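Local coordinates for CPXV018 protein (Cowpox virus, PDB 4FFE) that is a secreted viral immune-evasion protein with an MHC class I-like fold that binds the receptors NKG2D, as a decoy ligand, and FcRL5, at residues Asn8-Ile13 with Asp78-Tyr83; Ser61-Leu66 with Phe124-Trp129. All blocks are in the same frame, centred on the assembly; numbering follows the deposited sequence.

How the contacts relate
From the N terminus the chain lays down strand 3-14, winds through strands 17-26, 29-34 and 39-41 and helix 52-65, and comes back as strand 76-88 against its first strand; contact 1 closes that loop in the middle of the antiparallel sheet. Contact 2 closes a second loop, from helix 52-65 through the remaining strands to the end of helix 114-127. The two loops cross, since residues 61-66 fall between the halves of contact 1 and residues 124-129 come after both. Contact 1 thus joins strand to strand, contact 2 helix to helix in the layer packed on that sheet. F9 and Y81 of the sheet touch F63, and F9 also meets L126, so the two contacts pack directly on each other.

Contact 1. Residues Asn8-Ile13 with Asp78-Tyr83; sequences NFNLEI and DLTYFY
D78, on the same face as E12, puts OD1 3.3 Å from ND2 of N10, in a weak hydrogen bond with the amide and carboxylate planes 27° apart. At L79 the backbone is paired with L11 in both directions, L79 N giving an almost straight bond to L11 O (2.8 Å, 179°). On the helix-facing side L79 CD1 lies 4.0 Å from I13 CD1 and packs against L11 CD2. T80 turns its hydroxyl to the same ND2 of N10, 2.6 Å from OG1 but poorly angled, a second weak bond that leaves this amide bridging two residues of the opposite strand. The pairing is regular antiparallel beta, in the middle of the antiparallel sheet that forms the platform of this MHC class I-like fold. T80 CG2 touches N8 OD1 at 3.3 Å. Y81 repeats the double backbone pairing, with F9, and its O also lies in the plane of the F9 ring at the ring's edge, 3.4 Å from CD1. The two aromatic side chains run side by side, planes 34° apart, with Y81 CD2 3.9 Å from F9 CD1, while Y81 OH is held by Q96. F82 turns a ring edge to N8 OD1 and stacks on F97.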
# COMPACT_ATOMS: atom_id res chain seq x y z
N ASN A 8 -0.20 -3.66 -0.78
CA ASN A 8 -0.92 -4.17 0.38
C ASN A 8 -0.49 -3.47 1.66
O ASN A 8 0.56 -3.77 2.22
CB ASN A 8 -0.73 -5.68 0.51
CG ASN A 8 -1.72 -6.31 1.48
OD1 ASN A 8 -2.83 -5.82 1.65
ND2 ASN A 8 -1.32 -7.41 2.11
N PHE A 9 -1.31 -2.52 2.12
CA PHE A 9 -1.02 -1.78 3.35
C PHE A 9 -1.62 -2.49 4.55
O PHE A 9 -2.81 -2.79 4.57
CB PHE A 9 -1.60 -0.37 3.28
CG PHE A 9 -1.00 0.50 2.21
CD1 PHE A 9 -1.44 0.42 0.90
CD2 PHE A 9 -0.00 1.41 2.51
CE1 PHE A 9 -0.89 1.22 -0.09
CE2 PHE A 9 0.55 2.21 1.53
CZ PHE A 9 0.10 2.12 0.23
N ASN A 10 -0.80 -2.75 5.56
CA ASN A 10 -1.29 -3.32 6.81
C ASN A 10 -0.86 -2.53 8.04
O ASN A 10 0.33 -2.29 8.25
CB ASN A 10 -0.84 -4.78 6.96
CG ASN A 10 -1.78 -5.75 6.28
OD1 ASN A 10 -1.49 -6.26 5.19
ND2 ASN A 10 -2.92 -6.01 6.92
N LEU A 11 -1.84 -2.13 8.84
CA LEU A 11 -1.57 -1.48 10.12
C LEU A 11 -2.01 -2.38 11.26
O LEU A 11 -3.19 -2.74 11.37
CB LEU A 11 -2.29 -0.13 10.21
CG LEU A 11 -2.18 0.58 11.56
CD1 LEU A 11 -0.72 0.89 11.90
CD2 LEU A 11 -3.01 1.85 11.57
N GLU A 12 -1.06 -2.76 12.10
CA GLU A 12 -1.36 -3.57 13.28
C GLU A 12 -1.30 -2.70 14.52
O GLU A 12 -0.28 -2.06 14.80
CB GLU A 12 -0.37 -4.73 13.40
CG GLU A 12 -0.34 -5.66 12.20
CD GLU A 12 0.66 -6.79 12.35
OE1 GLU A 12 1.30 -6.88 13.43
OE2 GLU A 12 0.81 -7.59 11.41
N ILE A 13 -2.40 -2.66 15.27
CA ILE A 13 -2.45 -1.85 16.48
C ILE A 13 -2.45 -2.73 17.73
O ILE A 13 -3.44 -3.38 18.04
CB ILE A 13 -3.68 -0.93 16.49
CG1 ILE A 13 -3.74 -0.11 15.20
CG2 ILE A 13 -3.66 -0.02 17.70
CD1 ILE A 13 -4.93 0.81 15.11
N ASP A 78 -6.10 -5.34 13.29
CA ASP A 78 -5.36 -5.39 12.04
C ASP A 78 -6.15 -4.72 10.92
O ASP A 78 -7.21 -5.20 10.53
CB ASP A 78 -5.01 -6.83 11.66
CG ASP A 78 -4.10 -6.92 10.46
OD1 ASP A 78 -3.36 -5.95 10.19
OD2 ASP A 78 -4.12 -7.97 9.77
N LEU A 79 -5.63 -3.61 10.41
CA LEU A 79 -6.31 -2.85 9.37
C LEU A 79 -5.58 -3.02 8.04
O LEU A 79 -4.37 -2.80 7.95
CB LEU A 79 -6.38 -1.37 9.75
CG LEU A 79 -7.14 -1.06 11.05
CD1 LEU A 79 -6.76 0.31 11.57
CD2 LEU A 79 -8.63 -1.13 10.81
N THR A 80 -6.32 -3.41 7.01
CA THR A 80 -5.72 -3.63 5.70
C THR A 80 -6.33 -2.71 4.65
O THR A 80 -7.54 -2.50 4.61
CB THR A 80 -5.89 -5.10 5.24
OG1 THR A 80 -5.44 -5.98 6.28
CG2 THR A 80 -5.09 -5.36 3.97
N TYR A 81 -5.47 -2.14 3.81
CA TYR A 81 -5.91 -1.37 2.66
C TYR A 81 -5.16 -1.86 1.43
O TYR A 81 -3.94 -1.80 1.38
CB TYR A 81 -5.68 0.13 2.87
CG TYR A 81 -6.02 0.99 1.67
CD1 TYR A 81 -7.29 0.96 1.11
CD2 TYR A 81 -5.08 1.83 1.11
CE1 TYR A 81 -7.61 1.75 0.01
CE2 TYR A 81 -5.38 2.62 0.01
CZ TYR A 81 -6.65 2.58 -0.53
OH TYR A 81 -6.95 3.37 -1.62
N PHE A 82 -5.91 -2.35 0.45
CA PHE A 82 -5.32 -2.87 -0.77
C PHE A 82 -5.59 -1.91 -1.92
O PHE A 82 -6.70 -1.44 -2.09
CB PHE A 82 -5.88 -4.26 -1.08
CG PHE A 82 -5.37 -4.85 -2.36
CD1 PHE A 82 -4.19 -5.58 -2.38
CD2 PHE A 82 -6.07 -4.69 -3.55
CE1 PHE A 82 -3.71 -6.13 -3.56
CE2 PHE A 82 -5.60 -5.24 -4.73
CZ PHE A 82 -4.42 -5.96 -4.73
N TYR A 83 -4.55 -1.62 -2.69
CA TYR A 83 -4.68 -0.74 -3.84
C TYR A 83 -3.94 -1.30 -5.04
O TYR A 83 -2.78 -1.70 -4.93
CB TYR A 83 -4.15 0.66 -3.52
CG TYR A 83 -4.29 1.62 -4.68
CD1 TYR A 83 -5.52 2.21 -4.97
CD2 TYR A 83 -3.21 1.93 -5.49
CE1 TYR A 83 -5.66 3.08 -6.02
CE2 TYR A 83 -3.34 2.81 -6.55
CZ TYR A 83 -4.57 3.38 -6.81
OH TYR A 83 -4.71 4.25 -7.86

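Contact 2. Residues Ser61-Leu66 with Phe124-Trp129; sequences SEFFSL and FRLKKW
R125 starts out with CG anti to its backbone N (chi1 -169°), runs on nearly extended and then bends at chi3 (66°), which swings NE onto the carbonyl of F63; F63, likewise anti at chi1, sends its ring toward the same arginine. The R125 NE to F63 O bond is short, 2.6 Å, and lies in the carbonyl plane and close to the guanidinium plane. NH2 then comes over one face of the F63 ring, toward the rim, 3.7 Å from CZ. This is a cation-pi contact, with R125 CZ 4.5 Å from the ring centroid, so one side chain holds both the backbone and the ring of F63. L126 CB meets the ring obliquely at CD1.

Farther out, E62 lies across W129. Its CB stands 3.5 Å above the indole six-membered ring in a CH-pi contact, and the bend at chi2 folds the carboxylate back over the same ring system, the two planes 24° apart, with OE2 3.1 Å from W129 CZ2. K128 CG covers the opposite face of the indole, and L66 CD1 reaches its edge in plane, 3.4 Å from CH2.

The contact joins the C-terminal ends of helices 52-65 and 114-127, which both lie on the sheet. R125 also packs on W118 of its own helix, while on the sheet side L126 touches Y81 of strand 76-88 and F64 packs against strands 3-14 and 17-26.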
# COMPACT_ATOMS: atom_id res chain seq x y z
N SER A 61 5.49 5.97 4.72
CA SER A 61 5.63 6.62 6.02
C SER A 61 4.59 7.71 6.22
O SER A 61 4.01 7.84 7.30
CB SER A 61 7.04 7.19 6.18
OG SER A 61 8.01 6.17 6.10
N GLU A 62 4.34 8.50 5.17
CA GLU A 62 3.30 9.52 5.20
C GLU A 62 1.93 8.89 5.42
O GLU A 62 1.12 9.41 6.19
CB GLU A 62 3.28 10.31 3.88
CG GLU A 62 4.44 11.28 3.70
CD GLU A 62 4.22 12.61 4.40
OE1 GLU A 62 5.01 13.54 4.15
OE2 GLU A 62 3.26 12.72 5.20
N PHE A 63 1.67 7.78 4.74
CA PHE A 63 0.38 7.10 4.82
C PHE A 63 0.04 6.67 6.24
O PHE A 63 -1.08 6.88 6.71
CB PHE A 63 0.35 5.90 3.87
CG PHE A 63 -0.93 5.11 3.91
CD1 PHE A 63 -2.03 5.51 3.16
CD2 PHE A 63 -1.03 3.96 4.68
CE1 PHE A 63 -3.21 4.77 3.19
CE2 PHE A 63 -2.21 3.22 4.71
CZ PHE A 63 -3.30 3.63 3.96
N PHE A 64 1.00 6.07 6.93
CA PHE A 64 0.76 5.54 8.27
C PHE A 64 0.81 6.60 9.37
O PHE A 64 -0.00 6.59 10.29
CB PHE A 64 1.74 4.41 8.59
CG PHE A 64 1.50 3.16 7.79
CD1 PHE A 64 0.36 2.40 7.99
CD2 PHE A 64 2.42 2.75 6.84
CE1 PHE A 64 0.14 1.25 7.25
CE2 PHE A 64 2.21 1.60 6.10
CZ PHE A 64 1.06 0.85 6.30
N SER A 65 1.77 7.52 9.27
CA SER A 65 1.98 8.51 10.32
C SER A 65 0.84 9.51 10.43
O SER A 65 0.61 10.08 11.50
CB SER A 65 3.31 9.24 10.11
OG SER A 65 3.24 10.10 8.98
N LEU A 66 0.13 9.74 9.34
CA LEU A 66 -0.95 10.73 9.33
C LEU A 66 -2.32 10.13 9.61
O LEU A 66 -3.32 10.84 9.64
CB LEU A 66 -0.96 11.52 8.02
CG LEU A 66 0.25 12.43 7.77
CD1 LEU A 66 -0.08 13.48 6.73
CD2 LEU A 66 0.74 13.08 9.06
N PHE A 124 -8.07 8.68 0.38
CA PHE A 124 -7.75 10.10 0.33
C PHE A 124 -6.33 10.36 0.83
O PHE A 124 -5.62 11.21 0.29
CB PHE A 124 -8.76 10.89 1.17
CG PHE A 124 -8.39 12.33 1.37
CD1 PHE A 124 -8.68 13.28 0.41
CD2 PHE A 124 -7.76 12.74 2.54
CE1 PHE A 124 -8.34 14.61 0.59
CE2 PHE A 124 -7.41 14.07 2.73
CZ PHE A 124 -7.71 15.00 1.76
N ARG A 125 -5.93 9.63 1.86
CA ARG A 125 -4.60 9.81 2.44
C ARG A 125 -3.50 9.37 1.48
O ARG A 125 -2.52 10.09 1.29
CB ARG A 125 -4.49 9.06 3.77
CG ARG A 125 -3.25 9.41 4.58
CD ARG A 125 -3.41 9.05 6.06
NE ARG A 125 -3.51 7.61 6.28
CZ ARG A 125 -4.65 6.97 6.52
NH1 ARG A 125 -5.79 7.64 6.57
NH2 ARG A 125 -4.65 5.65 6.70
N LEU A 126 -3.67 8.20 0.87
CA LEU A 126 -2.68 7.70 -0.07
C LEU A 126 -2.59 8.58 -1.31
O LEU A 126 -1.49 8.93 -1.75
CB LEU A 126 -3.01 6.26 -0.49
CG LEU A 126 -2.08 5.68 -1.56
CD1 LEU A 126 -0.64 5.64 -1.05
CD2 LEU A 126 -2.54 4.29 -1.98
N LYS A 127 -3.75 8.95 -1.86
CA LYS A 127 -3.81 9.72 -3.10
C LYS A 127 -3.14 11.08 -3.01
O LYS A 127 -2.83 11.70 -4.03
CB LYS A 127 -5.26 9.88 -3.57
CG LYS A 127 -5.80 8.67 -4.32
CD LYS A 127 -7.19 8.94 -4.86
CE LYS A 127 -7.60 7.89 -5.88
NZ LYS A 127 -7.58 6.51 -5.33
N LYS A 128 -2.90 11.54 -1.79
CA LYS A 128 -2.22 12.81 -1.57
C LYS A 128 -0.78 12.77 -2.09
O LYS A 128 -0.24 13.78 -2.52
CB LYS A 128 -2.25 13.18 -0.09
CG LYS A 128 -1.75 14.57 0.22
CD LYS A 128 -2.06 14.95 1.67
CE LYS A 128 -3.55 14.84 1.95
NZ LYS A 128 -3.87 15.21 3.36
N TRP A 129 -0.17 11.59 -2.06
CA TRP A 129 1.22 11.44 -2.49
C TRP A 129 1.39 10.43 -3.62
O TRP A 129 2.47 10.31 -4.19
CB TRP A 129 2.11 11.03 -1.32
CG TRP A 129 2.09 12.00 -0.19
CD1 TRP A 129 2.77 13.18 -0.12
CD2 TRP A 129 1.34 11.89 1.02
NE1 TRP A 129 2.49 13.81 1.08
CE2 TRP A 129 1.62 13.03 1.79
CE3 TRP A 129 0.47 10.92 1.53
CZ2 TRP A 129 1.05 13.24 3.04
CZ3 TRP A 129 -0.09 11.13 2.78
CH2 TRP A 129 0.20 12.28 3.52